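Serine/threonine-protein kinase Tel1 (Chaetomium thermophilum, PDB 6SKY) transfers phosphate from ATP to serine and threonine residues of proteins, and probably signals DNA damage as a checkpoint kinase of the ATM subfamily. Local coordinates at residues 2604-2609 with 2661-2666; 2578-2583 with 2594-2599. One frame throughout, in Å; residues are numbered along the deposited sequence.

Two neighbouring contacts show how an antiparallel kinase sheet is built and then given a nucleotide site. From the N terminus, contact 2 comes first: strands 2576-2585 and 2593-2599 form a hairpin, closed across a short loop. The chain then turns into strand 2604-2611, which pairs with the other edge of strand 2593-2599. Contact 1 opens on this strand and closes a longer loop, holding helix 2616-2632 and strand 2651-2655, before 2661-2666 returns beside it. The two loops follow in series, neither crossing nor nesting. Backbone hydrogen bonds between Tyr2605 and Ala2597 and between Leu2595 and Gln2607 join them, making one sheet that runs from the hairpin to the adenine.

Contact 1: 2604-2609 with 2661-2666; sequences KYKQLV and IEFVSN. With AGS (phosphothiophosphoric acid-adenylate ester), chain C.
Leu2608 and Ile2661 form an antiparallel hydrogen-bonded pair, the N of each lying 2.9 Å from the O of the other, while Gln2607 and Glu2662 make the adjoining non-hydrogen-bonded pair. A weaker bond, from Phe2663 N to Lys2606 O at 3.3 Å, comes next. Residues 2662-2664 take the place of the kinase hinge. Glu2662 O accepts from AGS N6 (2.8 Å) and Val2664 N donates to AGS N1 (3.1 Å), so main-chain atoms form both of these hydrogen bonds to the adenine. The Phe2663 side chain, its CG anti to the backbone N (chi1 -157°), turns back over the base: AGS C2 lies 3.6 Å above the ring plane, over its centre, with the two ring systems nearly parallel. Leu2608 comes to the same ring at its edge, crossing it at about a right angle, and its CD1 also lies 3.7 Å from AGS N6, which Ile2661 CG2 approaches as well. Lys2606 runs alongside Phe2663, its CB 3.6 Å from Phe2663 CB, and bends at chi3 (57°), which brings NZ obliquely toward the ring. Outward from this pair, strand 2593-2599 flanks 2604-2611 and strand 2651-2655 borders 2658-2662, while Gln2607 OE1 is held by the hydroxyl of Tyr2517 on helix 2507-2522.

Contact 2: 2578-2583 with 2594-2599; sequences KFAPEM and ILTAIG
Lys2578 and Ile2598 form an antiparallel hydrogen-bonded pair in this hairpin of the kinase N-lobe sheet, with Lys2578 N 3.0 Å from Ile2598 O and Ile2598 N 2.9 Å from Lys2578 O. Phe2579 and Ala2597 follow as the non-hydrogen-bonded pair. Ala2580 N then reaches Thr2596 O at 3.2 Å, approaching from above the carbonyl plane. Beyond it the ladder is interrupted: Ala2580 lies across from Thr2596, yet Met2583 lies across from Leu2595, so Pro2581 and Glu2582 arch away from the partner strand. Met2583 CA makes a CA-H...O contact with Ile2594 O, and the backbone bond of Ile2594 with Ala2584 follows.

Among the nonpolar contacts, the Phe2579 ring takes Ala2597 CB over one face in a CH-pi contact, 4.2 Å from the ring centroid and 14° off its normal. With chi1 at -88°, CG lies beside the backbone N and the ring leans along the partner strand, where its CE1 meets Leu2595 CD2 at 3.6 Å. The other methyl of Leu2595, CD1, lies alongside Met2583 and touches its sulfur, SD, at 3.7 Å. Helices 2541-2552 and 2507-2522 cover Phe2579 and Leu2595, Phe2546 meeting Phe2579 edge-to-face.

The opposite side carries a second cluster: Lys2578 and Ile2598 lie side by side through their aliphatic parts, Ile2598 CD1 extends to Ala2580 CB at 4.0 Å, and Thr2596 CB meets the same methyl.

Backbone bonds thus hold the hairpin on both sides of the arch, while nonpolar side chains pack across it, Leu2595 bridging Phe2579 and Met2583; strand 2604-2611 separates this hairpin from the hinge-side strand 2658-2662.

Contact 1: 2604-2609 with 2661-2666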
# COMPACT_ATOMS: atom_id res chain seq x y z
N LYS A 2604 40.89 -16.70 28.01
CA LYS A 2604 41.10 -15.63 28.97
C LYS A 2604 39.82 -14.81 29.10
O LYS A 2604 39.35 -14.23 28.12
CB LYS A 2604 42.26 -14.74 28.56
CG LYS A 2604 43.57 -15.49 28.41
CD LYS A 2604 44.71 -14.52 28.22
CE LYS A 2604 46.04 -15.25 28.15
NZ LYS A 2604 47.17 -14.29 28.12
N TYR A 2605 39.27 -14.77 30.30
CA TYR A 2605 38.08 -13.99 30.61
C TYR A 2605 38.51 -12.82 31.48
O TYR A 2605 38.88 -13.02 32.64
CB TYR A 2605 37.04 -14.84 31.34
CG TYR A 2605 36.70 -16.13 30.65
CD1 TYR A 2605 35.77 -16.16 29.64
CD2 TYR A 2605 37.30 -17.31 31.02
CE1 TYR A 2605 35.45 -17.34 29.01
CE2 TYR A 2605 36.99 -18.49 30.41
CZ TYR A 2605 36.06 -18.49 29.40
OH TYR A 2605 35.74 -19.67 28.77
N LYS A 2606 38.49 -11.62 30.93
CA LYS A 2606 38.82 -10.46 31.73
C LYS A 2606 37.57 -9.91 32.40
O LYS A 2606 36.45 -10.15 31.96
CB LYS A 2606 39.48 -9.39 30.87
CG LYS A 2606 40.65 -9.91 30.07
CD LYS A 2606 41.36 -8.78 29.38
CE LYS A 2606 41.82 -7.75 30.39
NZ LYS A 2606 42.55 -6.63 29.75
N GLN A 2607 37.78 -9.17 33.48
CA GLN A 2607 36.68 -8.70 34.31
C GLN A 2607 37.05 -7.37 34.92
O GLN A 2607 38.18 -7.19 35.39
CB GLN A 2607 36.37 -9.68 35.44
CG GLN A 2607 35.97 -11.04 34.98
CD GLN A 2607 36.24 -12.07 36.01
OE1 GLN A 2607 36.77 -11.77 37.07
NE2 GLN A 2607 35.89 -13.31 35.72
N LEU A 2608 36.12 -6.44 34.92
CA LEU A 2608 36.21 -5.27 35.79
C LEU A 2608 35.56 -5.64 37.11
O LEU A 2608 34.41 -6.07 37.13
CB LEU A 2608 35.51 -4.06 35.19
CG LEU A 2608 36.02 -3.36 33.95
CD1 LEU A 2608 35.19 -3.75 32.79
CD2 LEU A 2608 35.95 -1.88 34.16
N VAL A 2609 36.30 -5.48 38.19
CA VAL A 2609 35.75 -5.63 39.53
C VAL A 2609 35.48 -4.22 40.02
O VAL A 2609 36.39 -3.52 40.47
CB VAL A 2609 36.71 -6.39 40.45
CG1 VAL A 2609 36.04 -6.68 41.76
CG2 VAL A 2609 37.14 -7.68 39.81
N ILE A 2661 31.85 -6.69 35.82
CA ILE A 2661 31.48 -6.36 34.46
C ILE A 2661 32.39 -7.13 33.52
O ILE A 2661 33.59 -7.24 33.75
CB ILE A 2661 31.57 -4.85 34.20
CG1 ILE A 2661 30.75 -4.12 35.24
CG2 ILE A 2661 31.02 -4.53 32.87
CD1 ILE A 2661 30.69 -2.66 35.01
N GLU A 2662 31.80 -7.69 32.47
CA GLU A 2662 32.57 -8.42 31.48
C GLU A 2662 33.39 -7.45 30.66
O GLU A 2662 32.85 -6.53 30.06
CB GLU A 2662 31.64 -9.22 30.59
CG GLU A 2662 32.34 -10.03 29.55
CD GLU A 2662 31.39 -10.53 28.49
OE1 GLU A 2662 31.27 -9.86 27.45
OE2 GLU A 2662 30.76 -11.58 28.69
N PHE A 2663 34.70 -7.65 30.64
CA PHE A 2663 35.59 -6.83 29.83
C PHE A 2663 35.56 -7.37 28.41
O PHE A 2663 36.04 -8.48 28.17
CB PHE A 2663 36.99 -6.85 30.42
CG PHE A 2663 37.82 -5.68 30.04
CD1 PHE A 2663 37.77 -4.52 30.76
CD2 PHE A 2663 38.67 -5.75 28.96
CE1 PHE A 2663 38.54 -3.44 30.42
CE2 PHE A 2663 39.44 -4.68 28.61
CZ PHE A 2663 39.37 -3.52 29.34
N VAL A 2664 34.99 -6.61 27.48
CA VAL A 2664 34.78 -7.10 26.13
C VAL A 2664 36.13 -7.29 25.45
O VAL A 2664 37.02 -6.44 25.53
CB VAL A 2664 33.87 -6.14 25.35
CG1 VAL A 2664 33.62 -6.67 23.97
CG2 VAL A 2664 32.56 -6.00 26.06
N SER A 2665 36.27 -8.42 24.76
CA SER A 2665 37.56 -9.06 24.55
C SER A 2665 38.61 -8.19 23.87
O SER A 2665 39.59 -7.81 24.50
CB SER A 2665 37.38 -10.34 23.73
OG SER A 2665 36.35 -11.15 24.27
N ASN A 2666 38.42 -7.87 22.59
CA ASN A 2666 39.48 -7.24 21.81
C ASN A 2666 38.97 -5.97 21.16
O ASN A 2666 39.04 -5.78 19.95
CB ASN A 2666 40.09 -8.19 20.79
CG ASN A 2666 39.08 -9.06 20.13
OD1 ASN A 2666 38.06 -8.58 19.66
ND2 ASN A 2666 39.34 -10.36 20.10
PG AGS C . 34.02 8.24 33.47
S1G AGS C . 33.75 9.23 31.82
O2G AGS C . 32.75 7.42 33.82
O3G AGS C . 34.34 9.22 34.63
PB AGS C . 35.03 5.93 32.50
O1B AGS C . 33.98 6.11 31.48
O2B AGS C . 36.42 5.62 31.96
O3B AGS C . 35.21 7.25 33.34
PA AGS C . 35.56 3.50 33.64
O1A AGS C . 36.44 3.68 34.80
O2A AGS C . 34.65 2.28 33.71
O3A AGS C . 34.62 4.75 33.45
O5' AGS C . 36.48 3.44 32.37
C5' AGS C . 37.40 2.35 32.25
C4' AGS C . 37.93 2.29 30.84
O4' AGS C . 37.67 0.99 30.29
C3' AGS C . 37.31 3.28 29.86
O3' AGS C . 38.24 3.67 28.86
C2' AGS C . 36.14 2.49 29.28
O2' AGS C . 35.87 2.89 27.94
C1' AGS C . 36.67 1.06 29.30
N9 AGS C . 35.64 0.08 29.62
C8 AGS C . 34.63 0.21 30.52
N7 AGS C . 33.85 -0.84 30.61
C5 AGS C . 34.40 -1.73 29.71
C6 AGS C . 34.05 -3.04 29.33
N6 AGS C . 33.00 -3.70 29.84
N1 AGS C . 34.80 -3.65 28.41
C2 AGS C . 35.85 -2.99 27.89
N3 AGS C . 36.28 -1.76 28.17
C4 AGS C . 35.51 -1.18 29.09

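Contact 2: 2578-2583 with 2594-2599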
# COMPACT_ATOMS: atom_id res chain seq x y z
N LYS A 2578 42.73 -20.81 36.71
CA LYS A 2578 43.62 -20.01 37.54
C LYS A 2578 43.42 -18.54 37.19
O LYS A 2578 42.61 -18.20 36.34
CB LYS A 2578 45.08 -20.42 37.35
CG LYS A 2578 45.61 -20.16 35.97
CD LYS A 2578 47.06 -20.56 35.85
CE LYS A 2578 47.58 -20.30 34.44
NZ LYS A 2578 48.97 -20.78 34.25
N PHE A 2579 44.16 -17.68 37.87
CA PHE A 2579 44.15 -16.26 37.58
C PHE A 2579 45.52 -15.83 37.08
O PHE A 2579 46.54 -16.30 37.59
CB PHE A 2579 43.77 -15.44 38.81
CG PHE A 2579 42.31 -15.25 38.97
CD1 PHE A 2579 41.73 -14.04 38.68
CD2 PHE A 2579 41.51 -16.28 39.40
CE1 PHE A 2579 40.38 -13.86 38.82
CE2 PHE A 2579 40.16 -16.10 39.54
CZ PHE A 2579 39.60 -14.90 39.25
N ALA A 2580 45.54 -14.95 36.09
CA ALA A 2580 46.79 -14.31 35.71
C ALA A 2580 47.37 -13.60 36.93
O ALA A 2580 46.64 -13.08 37.77
CB ALA A 2580 46.57 -13.33 34.58
N PRO A 2581 48.70 -13.58 37.06
CA PRO A 2581 49.30 -13.09 38.30
C PRO A 2581 49.06 -11.61 38.56
O PRO A 2581 49.06 -11.20 39.73
CB PRO A 2581 50.79 -13.38 38.11
CG PRO A 2581 50.82 -14.49 37.11
CD PRO A 2581 49.70 -14.21 36.18
N GLU A 2582 48.86 -10.80 37.53
CA GLU A 2582 48.74 -9.37 37.70
C GLU A 2582 47.33 -8.89 37.37
O GLU A 2582 46.53 -9.59 36.75
CB GLU A 2582 49.76 -8.63 36.83
CG GLU A 2582 51.19 -8.79 37.30
CD GLU A 2582 52.16 -7.90 36.54
OE1 GLU A 2582 51.92 -7.66 35.34
OE2 GLU A 2582 53.15 -7.45 37.14
N MET A 2583 47.05 -7.66 37.80
CA MET A 2583 45.79 -7.00 37.50
C MET A 2583 46.07 -5.54 37.19
O MET A 2583 46.88 -4.90 37.87
CB MET A 2583 44.80 -7.12 38.66
CG MET A 2583 45.20 -6.39 39.91
SD MET A 2583 43.98 -6.64 41.20
CE MET A 2583 44.67 -5.66 42.51
N ILE A 2594 41.12 -4.63 36.81
CA ILE A 2594 40.83 -5.49 35.68
C ILE A 2594 41.56 -6.80 35.91
O ILE A 2594 42.76 -6.91 35.67
CB ILE A 2594 41.23 -4.85 34.35
CG1 ILE A 2594 40.45 -3.56 34.11
CG2 ILE A 2594 40.94 -5.79 33.21
CD1 ILE A 2594 41.16 -2.32 34.54
N LEU A 2595 40.83 -7.80 36.37
CA LEU A 2595 41.38 -9.13 36.57
C LEU A 2595 41.29 -9.93 35.28
O LEU A 2595 40.49 -9.64 34.40
CB LEU A 2595 40.62 -9.87 37.66
CG LEU A 2595 41.06 -9.73 39.11
CD1 LEU A 2595 41.10 -8.29 39.54
CD2 LEU A 2595 40.09 -10.49 39.96
N THR A 2596 42.13 -10.95 35.18
CA THR A 2596 42.07 -11.91 34.09
C THR A 2596 42.00 -13.30 34.68
O THR A 2596 42.72 -13.61 35.62
CB THR A 2596 43.28 -11.80 33.16
OG1 THR A 2596 43.51 -10.42 32.83
CG2 THR A 2596 43.05 -12.57 31.89
N ALA A 2597 41.12 -14.13 34.14
CA ALA A 2597 40.96 -15.49 34.60
C ALA A 2597 41.21 -16.43 33.43
O ALA A 2597 40.63 -16.26 32.36
CB ALA A 2597 39.56 -15.72 35.17
N ILE A 2598 42.08 -17.41 33.63
CA ILE A 2598 42.33 -18.43 32.63
C ILE A 2598 41.44 -19.61 32.96
O ILE A 2598 41.52 -20.17 34.06
CB ILE A 2598 43.81 -18.83 32.59
CG1 ILE A 2598 44.66 -17.71 31.99
CG2 ILE A 2598 43.98 -20.08 31.76
CD1 ILE A 2598 45.14 -16.70 32.99
N GLY A 2599 40.59 -19.98 32.02
CA GLY A 2599 39.62 -21.03 32.24
C GLY A 2599 40.19 -22.40 32.01
O GLY A 2599 41.37 -22.59 31.72